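Local coordinates for protein FG41 Malonate Semialdehyde Decarboxylase (Coryneform bacterium, PDB 3MLC) that is an enzyme of the tautomerase superfamily, built on beta-alpha-beta units and assembled as a trimer, here with 3-chloro-3-oxopropanoic acid bound, at residues V66-F71 / V102-T107; I3-T8 / A18-V23. All blocks are in the same frame, centred on the assembly; numbering follows the deposited sequence.

Contacts 1 and 2 are both buried in the core of one chain, their centres about 10 Å apart. Each joins elements of a beta-alpha-beta unit. Contact 1 pairs the two parallel strands of the second unit, 66-73 and 102-109. Contact 2 packs the first strand, 2-8, against its own helix, 14-31. Strands 2-8 and 66-73 are antiparallel neighbours, so both contacts belong to one mixed sheet. Probable backbone hydrogen bonds, Ile67 O to Asp6 N and His69 N to Arg4 O, tie them together. Contact 1 combines a backbone ladder with side-chain packing; contact 2 is apolar side chains alone. Contact 1 reaches the second subunit directly, segment 3-8 through Arg4 and Asp6 on its other face.

Contact 1. Residues V66-F71 / V102-T107; sequences VIIHVF and VFIAIT
Val66 to Phe71 run beside Val102 to Thr107 as parallel strands, in register residue for residue. Five backbone hydrogen bonds join them. Phe103 takes two: its N donates to Val66 O, and its O accepts Ile68 N at 2.8 Å. Ala105 likewise bridges Ile68 and Val70, with Val70 N to Ala105 O nearly straight (176°). Thr107 N to Val70 O is the fifth, and the ladder continues to Thr72. CA-H...O contacts fill in between, such as Ile104 CA to Ile68 O at 3.2 Å.

On one face the contacts are aliphatic. Ile68 CG2 meets Ile104 CG2 at 4.0 Å, and Val70 CB sits 4.1 Å from Ile106 CG1.

The other face is aromatic and mixed. With chi1 at -177°, the Phe103 ring leans to the carbonyl side, and its CD2 lies alongside Ile67 CG2 at 3.8 Å. Phe71 and Thr107 lie side by side, CD1 3.8 Å from OG1. The rings of Phe103 and His69 meet Phe39 (stacked) and Phe71 (edge-to-face) of the second subunit.

The five bonds thus fix the register. The face of Ile68, Val70, Ile104 and Ile106 meets helices 14-31 and 78-92, the latter this unit's crossover; the other meets neighbouring subunits.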
# COMPACT_ATOMS: atom_id res chain seq x y z
N VAL A 66 -1.16 3.50 -15.43
CA VAL A 66 -0.14 2.85 -14.62
C VAL A 66 0.06 3.71 -13.37
O VAL A 66 0.45 4.85 -13.47
CB VAL A 66 1.21 2.72 -15.38
CG1 VAL A 66 2.27 1.98 -14.54
CG2 VAL A 66 0.99 2.03 -16.71
N ILE A 67 -0.22 3.13 -12.20
CA ILE A 67 -0.02 3.81 -10.94
C ILE A 67 1.20 3.22 -10.26
O ILE A 67 1.29 2.00 -10.09
CB ILE A 67 -1.28 3.75 -10.00
CG1 ILE A 67 -2.51 4.34 -10.70
CG2 ILE A 67 -1.01 4.46 -8.67
CD1 ILE A 67 -3.70 4.54 -9.80
N ILE A 68 2.11 4.09 -9.85
CA ILE A 68 3.41 3.71 -9.32
C ILE A 68 3.56 4.35 -7.95
O ILE A 68 3.54 5.55 -7.83
CB ILE A 68 4.56 4.15 -10.28
CG1 ILE A 68 4.46 3.42 -11.62
CG2 ILE A 68 5.93 3.94 -9.64
CD1 ILE A 68 5.05 4.20 -12.81
N HIS A 69 3.68 3.54 -6.91
CA HIS A 69 3.70 4.05 -5.54
C HIS A 69 5.02 3.61 -4.96
O HIS A 69 5.26 2.42 -4.82
CB HIS A 69 2.55 3.44 -4.75
CG HIS A 69 2.24 4.10 -3.45
ND1 HIS A 69 3.09 4.99 -2.82
CD2 HIS A 69 1.18 3.94 -2.62
CE1 HIS A 69 2.55 5.37 -1.68
NE2 HIS A 69 1.39 4.75 -1.53
N VAL A 70 5.88 4.58 -4.65
CA VAL A 70 7.22 4.33 -4.17
C VAL A 70 7.26 4.44 -2.64
O VAL A 70 6.99 5.50 -2.08
CB VAL A 70 8.24 5.37 -4.80
CG1 VAL A 70 9.68 5.14 -4.33
CG2 VAL A 70 8.16 5.36 -6.31
N PHE A 71 7.59 3.34 -1.96
CA PHE A 71 7.85 3.38 -0.52
C PHE A 71 9.36 3.39 -0.26
O PHE A 71 10.08 2.43 -0.61
CB PHE A 71 7.18 2.21 0.20
CG PHE A 71 5.68 2.16 0.03
CD1 PHE A 71 4.84 2.77 0.96
CD2 PHE A 71 5.12 1.50 -1.05
CE1 PHE A 71 3.46 2.71 0.82
CE2 PHE A 71 3.73 1.43 -1.20
CZ PHE A 71 2.90 2.03 -0.26
N VAL A 102 0.52 8.06 -16.47
CA VAL A 102 1.44 7.74 -15.38
C VAL A 102 1.06 8.57 -14.14
O VAL A 102 0.97 9.80 -14.20
CB VAL A 102 2.92 7.99 -15.78
CG1 VAL A 102 3.88 7.70 -14.62
CG2 VAL A 102 3.29 7.15 -17.01
N PHE A 103 0.80 7.88 -13.02
CA PHE A 103 0.55 8.52 -11.73
C PHE A 103 1.59 7.97 -10.75
O PHE A 103 1.76 6.77 -10.62
CB PHE A 103 -0.88 8.21 -11.26
CG PHE A 103 -1.27 8.89 -9.94
CD1 PHE A 103 -1.96 10.10 -9.95
CD2 PHE A 103 -0.97 8.29 -8.71
CE1 PHE A 103 -2.33 10.72 -8.75
CE2 PHE A 103 -1.34 8.91 -7.50
CZ PHE A 103 -2.03 10.12 -7.53
N ILE A 104 2.33 8.87 -10.10
CA ILE A 104 3.34 8.45 -9.14
C ILE A 104 3.10 9.13 -7.81
O ILE A 104 2.68 10.29 -7.74
CB ILE A 104 4.81 8.72 -9.60
CG1 ILE A 104 5.01 8.47 -11.11
CG2 ILE A 104 5.82 7.84 -8.80
CD1 ILE A 104 6.26 9.14 -11.67
N ALA A 105 3.38 8.37 -6.75
CA ALA A 105 3.39 8.87 -5.39
C ALA A 105 4.54 8.26 -4.58
O ALA A 105 5.01 7.14 -4.85
CB ALA A 105 2.05 8.58 -4.71
N ILE A 106 5.01 9.02 -3.60
CA ILE A 106 6.02 8.53 -2.70
C ILE A 106 5.50 8.63 -1.28
O ILE A 106 4.87 9.63 -0.90
CB ILE A 106 7.33 9.36 -2.80
CG1 ILE A 106 7.84 9.40 -4.25
CG2 ILE A 106 8.40 8.83 -1.77
CD1 ILE A 106 8.79 10.54 -4.56
N THR A 107 5.73 7.60 -0.51
CA THR A 107 5.52 7.63 0.88
C THR A 107 6.69 7.06 1.64
O THR A 107 7.32 6.15 1.20
CB THR A 107 4.13 7.08 1.31
OG1 THR A 107 4.23 6.19 2.40
CG2 THR A 107 3.40 6.49 0.23

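Contact 2. Residues I3-T8 / A18-V23; sequences IRIDLT and AIADAV
Ile3, Ile5 and Leu7 meet Ile19, Ala20 and Val23 through aliphatic branches, with no flat group between them. The strand's two side chains ending in flat groups, Arg4 and Asp6, leave from the other face of the sheet. There Arg4 packs on Phe71, and its NH1 makes a salt bridge to OD2 of Asp6 of the third subunit. Asp6 OD1 bonds to His45 NE2 of its own chain.

At one end of the contact Leu7 and Ile19 meet end to end, CD1 to CD1 at 3.8 Å. Leu7 CD1 is anti to its CA (chi2 177°), which extends the branch to the helix. At the other end Ile3 and Val23 overlap along their flanks, running in opposite senses. Ile3 CG2 lies 4.0 Å from Val23 CG1.

The strand and helix belong to the beta-alpha-beta unit of strand 2-8, helix 14-31 and strand 39-45. Here the helix lies across one face of the sheet, as in the tautomerase fold. The axes of the two short segments come within 10.5 Å, and their N-to-C directions differ by 144°. Alternation along the strand puts Ile3, Ile5 and Leu7 on the helix side. The roughly antiparallel course pairs Ile3 with Val23 and Leu7 with Ile19.

Ile5 fills the middle. Its CD1 reaches the helix backbone, 4.1 Å from Ala20 CA, with Ala20 CB slightly farther at 4.3 Å. Ile5 CG2 makes a longer contact with Ile19 CG2, at 4.4 Å.

Ile19 and Val23 sit one helical turn apart, linked by the backbone bond from Val23 N to Ile19 O. Both point toward the strand. They also pack against helix 78-92, Ile19 on Leu92 and Val23 on Ile88. On the partly exposed side of helix 14-31, Asp21 OD2 pairs with Arg17 and Arg38.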
# COMPACT_ATOMS: atom_id res chain seq x y z
N ILE A 3 8.40 -0.88 -4.45
CA ILE A 3 7.56 -0.28 -5.47
C ILE A 3 6.34 -1.13 -5.74
O ILE A 3 6.45 -2.33 -6.01
CB ILE A 3 8.33 -0.03 -6.84
CG1 ILE A 3 9.75 0.51 -6.63
CG2 ILE A 3 7.53 0.86 -7.79
CD1 ILE A 3 9.84 1.72 -5.71
N ARG A 4 5.17 -0.50 -5.65
CA ARG A 4 3.94 -1.14 -6.05
C ARG A 4 3.49 -0.53 -7.35
O ARG A 4 3.21 0.67 -7.43
CB ARG A 4 2.87 -1.00 -4.95
CG ARG A 4 3.18 -1.80 -3.71
CD ARG A 4 2.29 -1.43 -2.54
NE ARG A 4 2.74 -2.11 -1.32
CZ ARG A 4 2.26 -3.28 -0.88
NH1 ARG A 4 1.31 -3.90 -1.56
NH2 ARG A 4 2.75 -3.83 0.25
N ILE A 5 3.47 -1.34 -8.39
CA ILE A 5 3.04 -0.87 -9.70
C ILE A 5 1.67 -1.48 -9.94
O ILE A 5 1.54 -2.70 -10.07
CB ILE A 5 4.02 -1.30 -10.84
CG1 ILE A 5 5.40 -0.67 -10.62
CG2 ILE A 5 3.43 -0.95 -12.22
CD1 ILE A 5 6.58 -1.54 -11.05
N ASP A 6 0.65 -0.64 -10.00
CA ASP A 6 -0.67 -1.14 -10.29
C ASP A 6 -1.11 -0.67 -11.66
O ASP A 6 -1.11 0.53 -11.94
CB ASP A 6 -1.68 -0.73 -9.22
CG ASP A 6 -1.51 -1.52 -7.95
OD1 ASP A 6 -2.36 -2.40 -7.66
OD2 ASP A 6 -0.56 -1.24 -7.21
N LEU A 7 -1.45 -1.61 -12.52
CA LEU A 7 -1.77 -1.32 -13.91
C LEU A 7 -2.97 -2.14 -14.38
O LEU A 7 -3.56 -2.91 -13.60
CB LEU A 7 -0.54 -1.49 -14.82
CG LEU A 7 0.26 -2.80 -14.92
CD1 LEU A 7 1.35 -2.63 -15.95
CD2 LEU A 7 0.89 -3.18 -13.62
N THR A 8 -3.36 -1.96 -15.63
CA THR A 8 -4.55 -2.63 -16.16
C THR A 8 -4.15 -3.89 -16.95
O THR A 8 -3.01 -4.01 -17.39
CB THR A 8 -5.43 -1.67 -16.98
OG1 THR A 8 -4.70 -1.19 -18.09
CG2 THR A 8 -5.89 -0.48 -16.13
N ALA A 18 8.50 -4.93 -18.88
CA ALA A 18 9.28 -3.80 -19.42
C ALA A 18 9.03 -2.47 -18.69
O ALA A 18 9.96 -1.65 -18.54
CB ALA A 18 9.05 -3.64 -20.96
N ILE A 19 7.78 -2.26 -18.27
CA ILE A 19 7.41 -1.14 -17.39
C ILE A 19 8.15 -1.24 -16.06
O ILE A 19 8.61 -0.24 -15.53
CB ILE A 19 5.85 -1.08 -17.16
CG1 ILE A 19 5.15 -0.71 -18.46
CG2 ILE A 19 5.47 -0.08 -16.02
CD1 ILE A 19 3.67 -0.99 -18.49
N ALA A 20 8.26 -2.47 -15.52
CA ALA A 20 8.93 -2.73 -14.24
C ALA A 20 10.43 -2.49 -14.32
O ALA A 20 11.03 -1.89 -13.44
CB ALA A 20 8.64 -4.16 -13.77
N ASP A 21 11.03 -2.98 -15.41
CA ASP A 21 12.41 -2.65 -15.80
C ASP A 21 12.70 -1.15 -15.91
O ASP A 21 13.69 -0.67 -15.35
CB ASP A 21 12.77 -3.37 -17.10
CG ASP A 21 12.87 -4.87 -16.93
OD1 ASP A 21 12.83 -5.58 -17.94
OD2 ASP A 21 12.96 -5.36 -15.77
N ALA A 22 11.84 -0.43 -16.63
CA ALA A 22 11.95 1.01 -16.81
C ALA A 22 11.88 1.81 -15.51
O ALA A 22 12.73 2.67 -15.26
CB ALA A 22 10.91 1.50 -17.83
N VAL A 23 10.89 1.50 -14.66
CA VAL A 23 10.72 2.15 -13.35
C VAL A 23 11.97 1.93 -12.52
O VAL A 23 12.42 2.84 -11.84
CB VAL A 23 9.44 1.62 -12.57
CG1 VAL A 23 9.42 2.11 -11.09
CG2 VAL A 23 8.16 2.03 -13.28